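Local coordinates for lipoprotein (Clostridium difficile, PDB 4OTE) that probably binds methionine as the extracytoplasmic solute-binding lipoprotein of an uptake system, and also binds zinc ions, at residues V9-V14 and E18-L23; A56-H61 and K80-C85; K37-Y42 and G52-N57. All coordinates share one frame; numbering follows the deposited sequence.

Contact 1: V9-V14 and E18-L23; sequences VGATLV and ELLEEL. With ZN (zinc ion), chain G; ZN (zinc ion), chain H.
The flat peptide carbonyl of L13 receives the backbone N-H of E18 in its own plane: E18 N lies 3.0 Å from L13 O, and the N-H...O angle is 156°. The bond spans five residues, one more than an alpha-helical step, and ties the first turn to the helix body. The carboxylate of E18 holds a zinc ion unevenly, OE2 at 2.1 Å and OE1 at a long 2.8 Å. E22, one turn further on, gives the same ion a single oxygen, OE2, at 2.0 Å, the i/i+4 spacing that lets two helical carboxylates share a metal. K232 NZ also hydrogen-bonds OE2 of E18, so this oxygen faces two positively charged partners, the zinc ion and the ammonium group, which would be expected to keep the carboxylate ionised. E21 binds a second zinc ion with OE2. The apolar half of the contact is carried by one methyl group: L20 CD1 lies 3.6 Å from V9 CG1 and 4.0 Å from A11 CB, the V9 and L20 side chains meeting at about a right angle. The chi1 of V9 (-172°), with CG1 opposite the backbone N, directs this branch at L20 CD1. Strand 6-12 runs between strands 33-39 and 56-58, parallel to both, and leads directly into helix 13-22; L20 also reaches V36 on the first neighbour, V9 touches L216 of helix 211-220, and L19 packs against L228 of helix 223-233.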
loop_
_atom_site.group_PDB
_atom_site.type_symbol
_atom_site.label_atom_id
_atom_site.label_comp_id
_atom_site.label_asym_id
_atom_site.label_seq_id
_atom_site.Cartn_x
_atom_site.Cartn_y
_atom_site.Cartn_z
ATOM N N VAL A 9 -3.294 -10.435 -14.836
ATOM C CA VAL A 9 -3.423 -9.511 -13.715
ATOM C C VAL A 9 -2.130 -8.723 -13.538
ATOM O O VAL A 9 -1.051 -9.309 -13.473
ATOM C CB VAL A 9 -3.761 -10.250 -12.404
ATOM C CG1 VAL A 9 -4.078 -9.253 -11.293
ATOM C CG2 VAL A 9 -4.938 -11.194 -12.615
ATOM N N GLY A 10 -2.254 -7.399 -13.469
ATOM C CA GLY A 10 -1.131 -6.515 -13.169
ATOM C C GLY A 10 -0.959 -6.350 -11.670
ATOM O O GLY A 10 -1.934 -6.171 -10.954
ATOM N N ALA A 11 0.276 -6.415 -11.180
ATOM C CA ALA A 11 0.507 -6.289 -9.742
ATOM C C ALA A 11 1.921 -5.860 -9.408
ATOM O O ALA A 11 2.868 -6.177 -10.125
ATOM C CB ALA A 11 0.196 -7.601 -9.042
ATOM N N THR A 12 2.048 -5.129 -8.306
ATOM C CA THR A 12 3.344 -4.924 -7.670
ATOM C C THR A 12 3.749 -6.250 -7.031
ATOM O O THR A 12 2.889 -7.015 -6.590
ATOM C CB THR A 12 3.268 -3.817 -6.613
ATOM O OG1 THR A 12 2.086 -3.996 -5.824
ATOM C CG2 THR A 12 3.216 -2.458 -7.281
ATOM N N LEU A 13 5.047 -6.539 -7.002
ATOM C CA LEU A 13 5.512 -7.837 -6.510
ATOM C C LEU A 13 5.005 -8.131 -5.101
ATOM O O LEU A 13 4.456 -9.205 -4.848
ATOM C CB LEU A 13 7.036 -7.917 -6.531
ATOM C CG LEU A 13 7.643 -9.275 -6.150
ATOM C CD1 LEU A 13 7.096 -10.405 -7.015
ATOM C CD2 LEU A 13 9.163 -9.219 -6.239
ATOM N N VAL A 14 5.180 -7.172 -4.196
ATOM C CA VAL A 14 4.838 -7.370 -2.791
ATOM C C VAL A 14 3.643 -6.501 -2.398
ATOM O O VAL A 14 3.679 -5.288 -2.592
ATOM C CB VAL A 14 6.033 -7.034 -1.880
ATOM C CG1 VAL A 14 5.636 -7.124 -0.410
ATOM C CG2 VAL A 14 7.202 -7.957 -2.187
ATOM N N GLU A 18 3.337 -11.860 -5.638
ATOM C CA GLU A 18 3.776 -13.148 -5.105
ATOM C C GLU A 18 2.593 -13.970 -4.579
ATOM O O GLU A 18 2.610 -15.195 -4.677
ATOM C CB GLU A 18 4.853 -12.934 -4.028
ATOM C CG GLU A 18 5.257 -14.149 -3.197
ATOM C CD GLU A 18 5.731 -15.349 -4.005
ATOM O OE1 GLU A 18 6.046 -15.209 -5.204
ATOM O OE2 GLU A 18 5.799 -16.458 -3.424
ATOM N N LEU A 19 1.567 -13.299 -4.051
ATOM C CA LEU A 19 0.329 -13.978 -3.651
ATOM C C LEU A 19 -0.349 -14.615 -4.869
ATOM O O LEU A 19 -0.691 -15.797 -4.844
ATOM C CB LEU A 19 -0.627 -13.011 -2.950
ATOM C CG LEU A 19 -2.050 -13.506 -2.661
ATOM C CD1 LEU A 19 -2.036 -14.781 -1.825
ATOM C CD2 LEU A 19 -2.871 -12.422 -1.974
ATOM N N LEU A 20 -0.526 -13.833 -5.933
ATOM C CA LEU A 20 -1.103 -14.349 -7.174
ATOM C C LEU A 20 -0.303 -15.531 -7.733
ATOM O O LEU A 20 -0.891 -16.522 -8.166
ATOM C CB LEU A 20 -1.211 -13.243 -8.230
ATOM C CG LEU A 20 -2.305 -12.193 -8.012
ATOM C CD1 LEU A 20 -2.051 -10.964 -8.871
ATOM C CD2 LEU A 20 -3.685 -12.768 -8.285
ATOM N N GLU A 21 1.027 -15.431 -7.710
ATOM C CA GLU A 21 1.893 -16.495 -8.227
ATOM C C GLU A 21 1.652 -17.804 -7.484
ATOM O O GLU A 21 1.565 -18.864 -8.102
ATOM C CB GLU A 21 3.380 -16.123 -8.115
ATOM C CG GLU A 21 3.859 -15.027 -9.061
ATOM C CD GLU A 21 3.969 -15.457 -10.515
ATOM O OE1 GLU A 21 3.689 -16.632 -10.831
ATOM O OE2 GLU A 21 4.354 -14.612 -11.358
ATOM N N GLU A 22 1.540 -17.724 -6.162
ATOM C CA GLU A 22 1.308 -18.913 -5.342
ATOM C C GLU A 22 -0.126 -19.438 -5.449
ATOM O O GLU A 22 -0.397 -20.555 -5.036
ATOM C CB GLU A 22 1.668 -18.637 -3.880
ATOM C CG GLU A 22 3.151 -18.383 -3.649
ATOM C CD GLU A 22 4.014 -19.615 -3.867
ATOM O OE1 GLU A 22 3.478 -20.740 -3.857
ATOM O OE2 GLU A 22 5.243 -19.472 -4.041
ATOM N N LEU A 23 -1.031 -18.634 -6.003
ATOM C CA LEU A 23 -2.419 -19.048 -6.232
ATOM C C LEU A 23 -2.676 -19.589 -7.645
ATOM O O LEU A 23 -3.805 -19.976 -7.955
ATOM C CB LEU A 23 -3.370 -17.878 -5.954
ATOM C CG LEU A 23 -3.539 -17.508 -4.484
ATOM C CD1 LEU A 23 -4.236 -16.162 -4.353
ATOM C CD2 LEU A 23 -4.308 -18.588 -3.734
HETATM ZN ZN ZN G . 6.396 -17.943 -4.739
HETATM ZN ZN ZN H . 4.768 -15.387 -13.185
#

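Contact 2: A56-H61 and K80-C85; sequences ANLFQH and KKLYVC. With MSE (selenomethionine), chain C; ACT (acetate ion), chain S.
L58 and Y83 come at each other from opposite directions, and the leucine branch point receives the phenol oxygen: Y83 OH is 3.4 Å from L58 CG and 3.5 Å from L58 CD1. This is apolar packing around a hydroxyl, not a hydrogen bond. L58 stretches away from its own backbone N (chi1 -176°), which carries CD1 on to L82 CD1 at 3.7 Å. Three buried side chains thus make the tight part, with L20 and L19 of helix 13-22 adding to the same core. Toward K80 and K81 the packing gives way: the two segments do not touch there and K80 reaches the surface. No hydrogen bond joins the segments; strand 199-204 bonds to each of them instead, and L82 and Y83 both face its N199 in a classic beta bulge. At the other end the chain turns a corner at F59, and the segments part around selenomethionine. Its selenium lies 3.6 Å above the H61 ring plane, offset toward the rim, while H61 NE2 donates in the ring plane to OXT of an acetate (2.9 Å, 154°). CB of Q60 sits over the F59 ring. C85 approaches the ligand carboxylate, its CB 3.7 Å from MSE O. F59, Q60, H61 and C85 together line one part of the amino-acid pocket, consistent with the methionine site of NlpA-family binding proteins.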
loop_
_atom_site.group_PDB
_atom_site.type_symbol
_atom_site.label_atom_id
_atom_site.label_comp_id
_atom_site.label_asym_id
_atom_site.label_seq_id
_atom_site.Cartn_x
_atom_site.Cartn_y
_atom_site.Cartn_z
ATOM N N ALA A 56 -7.316 -7.208 -14.659
ATOM C CA ALA A 56 -7.435 -6.674 -13.313
ATOM C C ALA A 56 -6.064 -6.267 -12.785
ATOM O O ALA A 56 -5.036 -6.586 -13.388
ATOM C CB ALA A 56 -8.062 -7.717 -12.398
ATOM N N ASN A 57 -6.043 -5.558 -11.661
ATOM C CA ASN A 57 -4.782 -5.321 -10.969
ATOM C C ASN A 57 -4.915 -5.478 -9.458
ATOM O O ASN A 57 -6.017 -5.391 -8.905
ATOM C CB ASN A 57 -4.135 -3.980 -11.381
ATOM C CG ASN A 57 -4.944 -2.753 -10.963
ATOM O OD1 ASN A 57 -5.445 -2.666 -9.843
ATOM N ND2 ASN A 57 -5.021 -1.769 -11.855
ATOM N N LEU A 58 -3.785 -5.753 -8.811
ATOM C CA LEU A 58 -3.733 -5.957 -7.370
ATOM C C LEU A 58 -2.569 -5.168 -6.770
ATOM O O LEU A 58 -1.444 -5.666 -6.687
ATOM C CB LEU A 58 -3.596 -7.449 -7.053
ATOM C CG LEU A 58 -3.630 -7.841 -5.570
ATOM C CD1 LEU A 58 -4.892 -7.331 -4.891
ATOM C CD2 LEU A 58 -3.512 -9.347 -5.413
ATOM N N PHE A 59 -2.842 -3.928 -6.375
ATOM C CA PHE A 59 -1.805 -3.070 -5.780
ATOM C C PHE A 59 -2.332 -1.942 -4.882
ATOM O O PHE A 59 -1.575 -1.414 -4.070
ATOM C CB PHE A 59 -0.917 -2.465 -6.884
ATOM C CG PHE A 59 -1.536 -1.288 -7.590
ATOM C CD1 PHE A 59 -2.561 -1.466 -8.506
ATOM C CD2 PHE A 59 -1.094 0.003 -7.329
ATOM C CE1 PHE A 59 -3.135 -0.379 -9.148
ATOM C CE2 PHE A 59 -1.662 1.093 -7.964
ATOM C CZ PHE A 59 -2.684 0.903 -8.877
ATOM N N GLN A 60 -3.610 -1.580 -5.019
ATOM C CA GLN A 60 -4.148 -0.373 -4.390
ATOM C C GLN A 60 -5.322 -0.642 -3.451
ATOM O O GLN A 60 -5.909 -1.725 -3.462
ATOM C CB GLN A 60 -4.608 0.601 -5.476
ATOM C CG GLN A 60 -5.928 0.217 -6.127
ATOM C CD GLN A 60 -6.103 0.849 -7.489
ATOM O OE1 GLN A 60 -6.089 2.072 -7.612
ATOM N NE2 GLN A 60 -6.271 0.021 -8.521
ATOM N N HIS A 61 -5.654 0.372 -2.652
ATOM C CA HIS A 61 -6.891 0.389 -1.877
ATOM C C HIS A 61 -7.913 1.310 -2.558
ATOM O O HIS A 61 -7.584 2.035 -3.506
ATOM C CB HIS A 61 -6.647 0.778 -0.404
ATOM C CG HIS A 61 -5.743 1.956 -0.206
ATOM N ND1 HIS A 61 -6.034 3.213 -0.689
ATOM C CD2 HIS A 61 -4.573 2.076 0.469
ATOM C CE1 HIS A 61 -5.072 4.052 -0.345
ATOM N NE2 HIS A 61 -4.172 3.387 0.358
ATOM N N LYS A 80 -13.696 -6.709 -3.585
ATOM C CA LYS A 80 -13.737 -7.018 -2.150
ATOM C C LYS A 80 -12.415 -6.687 -1.451
ATOM O O LYS A 80 -11.338 -6.843 -2.039
ATOM C CB LYS A 80 -14.041 -8.504 -1.946
ATOM C CG LYS A 80 -15.398 -8.942 -2.477
ATOM C CD LYS A 80 -15.591 -10.446 -2.349
ATOM C CE LYS A 80 -16.983 -10.858 -2.808
ATOM N NZ LYS A 80 -17.114 -12.335 -2.947
ATOM N N LYS A 81 -12.501 -6.245 -0.196
ATOM C CA LYS A 81 -11.316 -5.984 0.630
ATOM C C LYS A 81 -10.540 -7.284 0.870
ATOM O O LYS A 81 -11.139 -8.304 1.212
ATOM C CB LYS A 81 -11.720 -5.404 1.985
ATOM C CG LYS A 81 -12.437 -4.062 1.948
ATOM C CD LYS A 81 -12.715 -3.605 3.374
ATOM C CE LYS A 81 -13.726 -2.470 3.462
ATOM N NZ LYS A 81 -13.463 -1.350 2.521
ATOM N N LEU A 82 -9.217 -7.250 0.703
ATOM C CA LEU A 82 -8.403 -8.470 0.827
ATOM C C LEU A 82 -7.470 -8.437 2.026
ATOM O O LEU A 82 -7.485 -9.345 2.857
ATOM C CB LEU A 82 -7.595 -8.705 -0.449
ATOM C CG LEU A 82 -8.432 -8.780 -1.727
ATOM C CD1 LEU A 82 -7.530 -8.969 -2.931
ATOM C CD2 LEU A 82 -9.466 -9.899 -1.646
ATOM N N TYR A 83 -6.659 -7.389 2.113
ATOM C CA TYR A 83 -5.685 -7.266 3.185
ATOM C C TYR A 83 -5.225 -5.824 3.353
ATOM O O TYR A 83 -5.225 -5.045 2.392
ATOM C CB TYR A 83 -4.471 -8.160 2.906
ATOM C CG TYR A 83 -3.921 -8.014 1.502
ATOM C CD1 TYR A 83 -3.097 -6.942 1.159
ATOM C CD2 TYR A 83 -4.222 -8.948 0.520
ATOM C CE1 TYR A 83 -2.601 -6.804 -0.128
ATOM C CE2 TYR A 83 -3.726 -8.822 -0.768
ATOM C CZ TYR A 83 -2.917 -7.752 -1.089
ATOM O OH TYR A 83 -2.430 -7.629 -2.373
ATOM N N VAL A 84 -4.838 -5.485 4.580
ATOM C CA VAL A 84 -4.314 -4.167 4.900
ATOM C C VAL A 84 -2.795 -4.243 4.993
ATOM O O VAL A 84 -2.248 -5.268 5.407
ATOM C CB VAL A 84 -4.868 -3.654 6.241
ATOM C CG1 VAL A 84 -4.581 -2.172 6.392
ATOM C CG2 VAL A 84 -6.365 -3.910 6.342
ATOM N N CYS A 85 -2.130 -3.160 4.604
ATOM C CA CYS A 85 -0.687 -3.047 4.667
ATOM C C CYS A 85 -0.373 -1.770 5.439
ATOM O O CYS A 85 -0.066 -0.740 4.835
ATOM C CB CYS A 85 -0.095 -2.974 3.253
ATOM S SG CYS A 85 -0.447 -4.402 2.192
HETATM N N MSE C 301 0.304 -1.358 -0.334
HETATM C CA MSE C 301 0.034 0.118 -0.295
HETATM C C MSE C 301 -0.562 0.459 1.026
HETATM O O MSE C 301 -1.588 -0.107 1.417
HETATM O OXT MSE C 301 -0.025 1.320 1.726
HETATM C CB MSE C 301 -0.915 0.585 -1.397
HETATM C CG MSE C 301 -1.042 2.111 -1.431
HETATM SE SE MSE C 301 -2.414 2.673 -2.732
HETATM C CE MSE C 301 -1.400 2.250 -4.354
HETATM C C ACT S . -1.431 3.270 2.946
HETATM O O ACT S . -0.274 2.965 3.315
HETATM O OXT ACT S . -1.690 3.699 1.801
HETATM C CH3 ACT S . -2.548 3.107 3.919
#

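Contact 3: K37-Y42 and G52-N57; sequences KNFDDY and GEIDAN. With ZN (zinc ion), chain F; MSE (selenomethionine), chain C; ACT (acetate ion), chain R.
K37 meets both E53 and I54 across the two ends of a beta-alpha-beta crossover, in which strand 33-39, helix 44-51 and strand 56-58 follow one another and strand 6-12 lies between the two strands. The K37 and E53 side chains cross at about a right angle: E53 OE2 is 3.5 Å from K37 CE, and the salt bridge to K37 NZ is long at 3.6 Å. The lysine runs straight to CD and then bends twice, at chi3 (-75°) and chi4 (-59°), which lays CE and NZ alongside OE2 instead of pointing NZ at it. Lower down the same chain K37 CD rests on I54 CG2 at 4.0 Å, and the other branch of I54, through CD1, approaches F39 CE2 obliquely. I54 is the buried member of the group and also packs on V8, whereas E53 is exposed, so a surface ion pair sits over an apolar patch.

What positions these side chains lies one shell out. G52, with positive phi, closes helix 44-51 in a Schellman motif, E53 N reaching back to A48 O and G52 N to L49 O, which places E53 and I54 directly after the helix end. F39 also leans on L44 and P45 at the start of that helix. Past F39, D41 OD1 caps the helix by accepting from I43 N and L44 N, leaving OD2 for a zinc ion that D40 OD1 and an acetate also bind. The acetate in turn receives the D40 backbone N-H on OXT. Next in sequence, Y42 turns toward the ligand pocket, its OH hydrogen-bonded to D172 OD2, and selenomethionine CE stands 3.4 Å above the centre of its ring.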
loop_
_atom_site.group_PDB
_atom_site.type_symbol
_atom_site.label_atom_id
_atom_site.label_comp_id
_atom_site.label_asym_id
_atom_site.label_seq_id
_atom_site.Cartn_x
_atom_site.Cartn_y
_atom_site.Cartn_z
ATOM N N LYS A 37 1.465 -9.734 -14.614
ATOM C CA LYS A 37 2.300 -8.689 -15.186
ATOM C C LYS A 37 2.810 -7.804 -14.046
ATOM O O LYS A 37 2.020 -7.207 -13.307
ATOM C CB LYS A 37 1.492 -7.874 -16.189
ATOM C CG LYS A 37 2.292 -6.827 -16.940
ATOM C CD LYS A 37 1.406 -6.005 -17.866
ATOM C CE LYS A 37 0.998 -6.773 -19.112
ATOM N NZ LYS A 37 2.177 -7.220 -19.901
ATOM N N ASN A 38 4.131 -7.739 -13.902
ATOM C CA ASN A 38 4.762 -7.007 -12.812
ATOM C C ASN A 38 4.819 -5.503 -13.102
ATOM O O ASN A 38 5.214 -5.091 -14.191
ATOM C CB ASN A 38 6.176 -7.548 -12.583
ATOM C CG ASN A 38 6.885 -6.876 -11.418
ATOM O OD1 ASN A 38 6.346 -6.783 -10.317
ATOM N ND2 ASN A 38 8.107 -6.409 -11.656
ATOM N N PHE A 39 4.413 -4.694 -12.127
ATOM C CA PHE A 39 4.589 -3.245 -12.188
ATOM C C PHE A 39 5.391 -2.777 -10.977
ATOM O O PHE A 39 5.337 -3.399 -9.922
ATOM C CB PHE A 39 3.234 -2.545 -12.237
ATOM C CG PHE A 39 2.520 -2.716 -13.540
ATOM C CD1 PHE A 39 2.790 -1.872 -14.607
ATOM C CD2 PHE A 39 1.590 -3.728 -13.710
ATOM C CE1 PHE A 39 2.138 -2.032 -15.816
ATOM C CE2 PHE A 39 0.936 -3.893 -14.917
ATOM C CZ PHE A 39 1.210 -3.045 -15.972
ATOM N N ASP A 40 6.135 -1.683 -11.130
ATOM C CA ASP A 40 7.012 -1.190 -10.055
ATOM C C ASP A 40 6.582 0.176 -9.512
ATOM O O ASP A 40 7.292 0.784 -8.704
ATOM C CB ASP A 40 8.471 -1.154 -10.528
ATOM C CG ASP A 40 8.680 -0.270 -11.753
ATOM O OD1 ASP A 40 7.964 0.739 -11.901
ATOM O OD2 ASP A 40 9.572 -0.584 -12.569
ATOM N N ASP A 41 5.413 0.644 -9.943
ATOM C CA ASP A 41 4.906 1.942 -9.529
ATOM C C ASP A 41 3.381 1.922 -9.433
ATOM O O ASP A 41 2.732 0.980 -9.902
ATOM C CB ASP A 41 5.378 3.020 -10.512
ATOM C CG ASP A 41 4.749 2.875 -11.881
ATOM O OD1 ASP A 41 3.582 3.291 -12.040
ATOM O OD2 ASP A 41 5.418 2.347 -12.795
ATOM N N TYR A 42 2.824 2.981 -8.848
ATOM C CA TYR A 42 1.393 3.066 -8.571
ATOM C C TYR A 42 0.565 3.720 -9.688
ATOM O O TYR A 42 -0.657 3.823 -9.565
ATOM C CB TYR A 42 1.155 3.834 -7.262
ATOM C CG TYR A 42 1.631 3.159 -5.984
ATOM C CD1 TYR A 42 1.792 1.772 -5.898
ATOM C CD2 TYR A 42 1.859 3.912 -4.835
ATOM C CE1 TYR A 42 2.204 1.172 -4.722
ATOM C CE2 TYR A 42 2.263 3.318 -3.654
ATOM C CZ TYR A 42 2.438 1.951 -3.600
ATOM O OH TYR A 42 2.843 1.363 -2.425
ATOM N N GLY A 52 -7.176 -1.814 -21.311
ATOM C CA GLY A 52 -7.611 -3.156 -21.695
ATOM C C GLY A 52 -6.481 -4.167 -21.806
ATOM O O GLY A 52 -6.699 -5.290 -22.259
ATOM N N GLU A 53 -5.276 -3.784 -21.392
ATOM C CA GLU A 53 -4.116 -4.670 -21.487
ATOM C C GLU A 53 -4.184 -5.807 -20.463
ATOM O O GLU A 53 -3.711 -6.910 -20.725
ATOM C CB GLU A 53 -2.817 -3.882 -21.293
ATOM C CG GLU A 53 -1.580 -4.680 -21.664
ATOM C CD GLU A 53 -0.272 -3.965 -21.378
ATOM O OE1 GLU A 53 -0.265 -2.897 -20.735
ATOM O OE2 GLU A 53 0.774 -4.499 -21.800
ATOM N N ILE A 54 -4.760 -5.521 -19.300
ATOM C CA ILE A 54 -4.879 -6.496 -18.217
ATOM C C ILE A 54 -6.339 -6.594 -17.786
ATOM O O ILE A 54 -7.099 -5.637 -17.931
ATOM C CB ILE A 54 -3.986 -6.122 -17.004
ATOM C CG1 ILE A 54 -4.402 -4.773 -16.398
ATOM C CG2 ILE A 54 -2.521 -6.087 -17.421
ATOM C CD1 ILE A 54 -3.502 -4.280 -15.286
ATOM N N ASP A 55 -6.723 -7.758 -17.270
ATOM C CA ASP A 55 -8.097 -7.997 -16.811
ATOM C C ASP A 55 -8.366 -7.355 -15.458
ATOM O O ASP A 55 -9.503 -7.014 -15.142
ATOM C CB ASP A 55 -8.365 -9.495 -16.710
ATOM C CG ASP A 55 -8.302 -10.186 -18.053
ATOM O OD1 ASP A 55 -9.101 -9.824 -18.942
ATOM O OD2 ASP A 55 -7.458 -11.087 -18.222
ATOM N N ALA A 56 -7.316 -7.208 -14.659
ATOM C CA ALA A 56 -7.435 -6.674 -13.313
ATOM C C ALA A 56 -6.064 -6.267 -12.785
ATOM O O ALA A 56 -5.036 -6.586 -13.388
ATOM C CB ALA A 56 -8.062 -7.717 -12.398
ATOM N N ASN A 57 -6.043 -5.558 -11.661
ATOM C CA ASN A 57 -4.782 -5.321 -10.969
ATOM C C ASN A 57 -4.915 -5.478 -9.458
ATOM O O ASN A 57 -6.017 -5.391 -8.905
ATOM C CB ASN A 57 -4.135 -3.980 -11.381
ATOM C CG ASN A 57 -4.944 -2.753 -10.963
ATOM O OD1 ASN A 57 -5.445 -2.666 -9.843
ATOM N ND2 ASN A 57 -5.021 -1.769 -11.855
HETATM ZN ZN ZN F . 7.130 1.713 -13.385
HETATM N N MSE C 301 0.304 -1.358 -0.334
HETATM C CA MSE C 301 0.034 0.118 -0.295
HETATM C C MSE C 301 -0.562 0.459 1.026
HETATM O O MSE C 301 -1.588 -0.107 1.417
HETATM O OXT MSE C 301 -0.025 1.320 1.726
HETATM C CB MSE C 301 -0.915 0.585 -1.397
HETATM C CG MSE C 301 -1.042 2.111 -1.431
HETATM SE SE MSE C 301 -2.414 2.673 -2.732
HETATM C CE MSE C 301 -1.400 2.250 -4.354
HETATM C C ACT R . 6.698 -0.655 -14.820
HETATM O O ACT R . 7.254 0.453 -14.981
HETATM O OXT ACT R . 5.958 -0.857 -13.833
HETATM C CH3 ACT R . 6.930 -1.759 -15.817
#

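In the fold
All three contacts meet on one sheet. Strand 6-12 of contact 1 lies between the strands of contact 3: V9 O is 2.8 Å from K37 N on one side, and on the other G10 O is 2.9 Å from L58 N, which belongs to contact 2. Contacts 2 and 3 share A56 and N57, so strand 56-58 passes directly from the crossover toward the ligand. Their centres are about 13 Å apart, while that of contact 1 lies about 11 Å from contact 2 and 10 Å from contact 3. Contacts 2 and 3 both touch selenomethionine; F59 CE2 and Y42 O, 3.3 Å apart, pack where the two contacts border the pocket. Zinc ions are bound in contacts 1 (E18, E21, E22) and 3 (D40, D41).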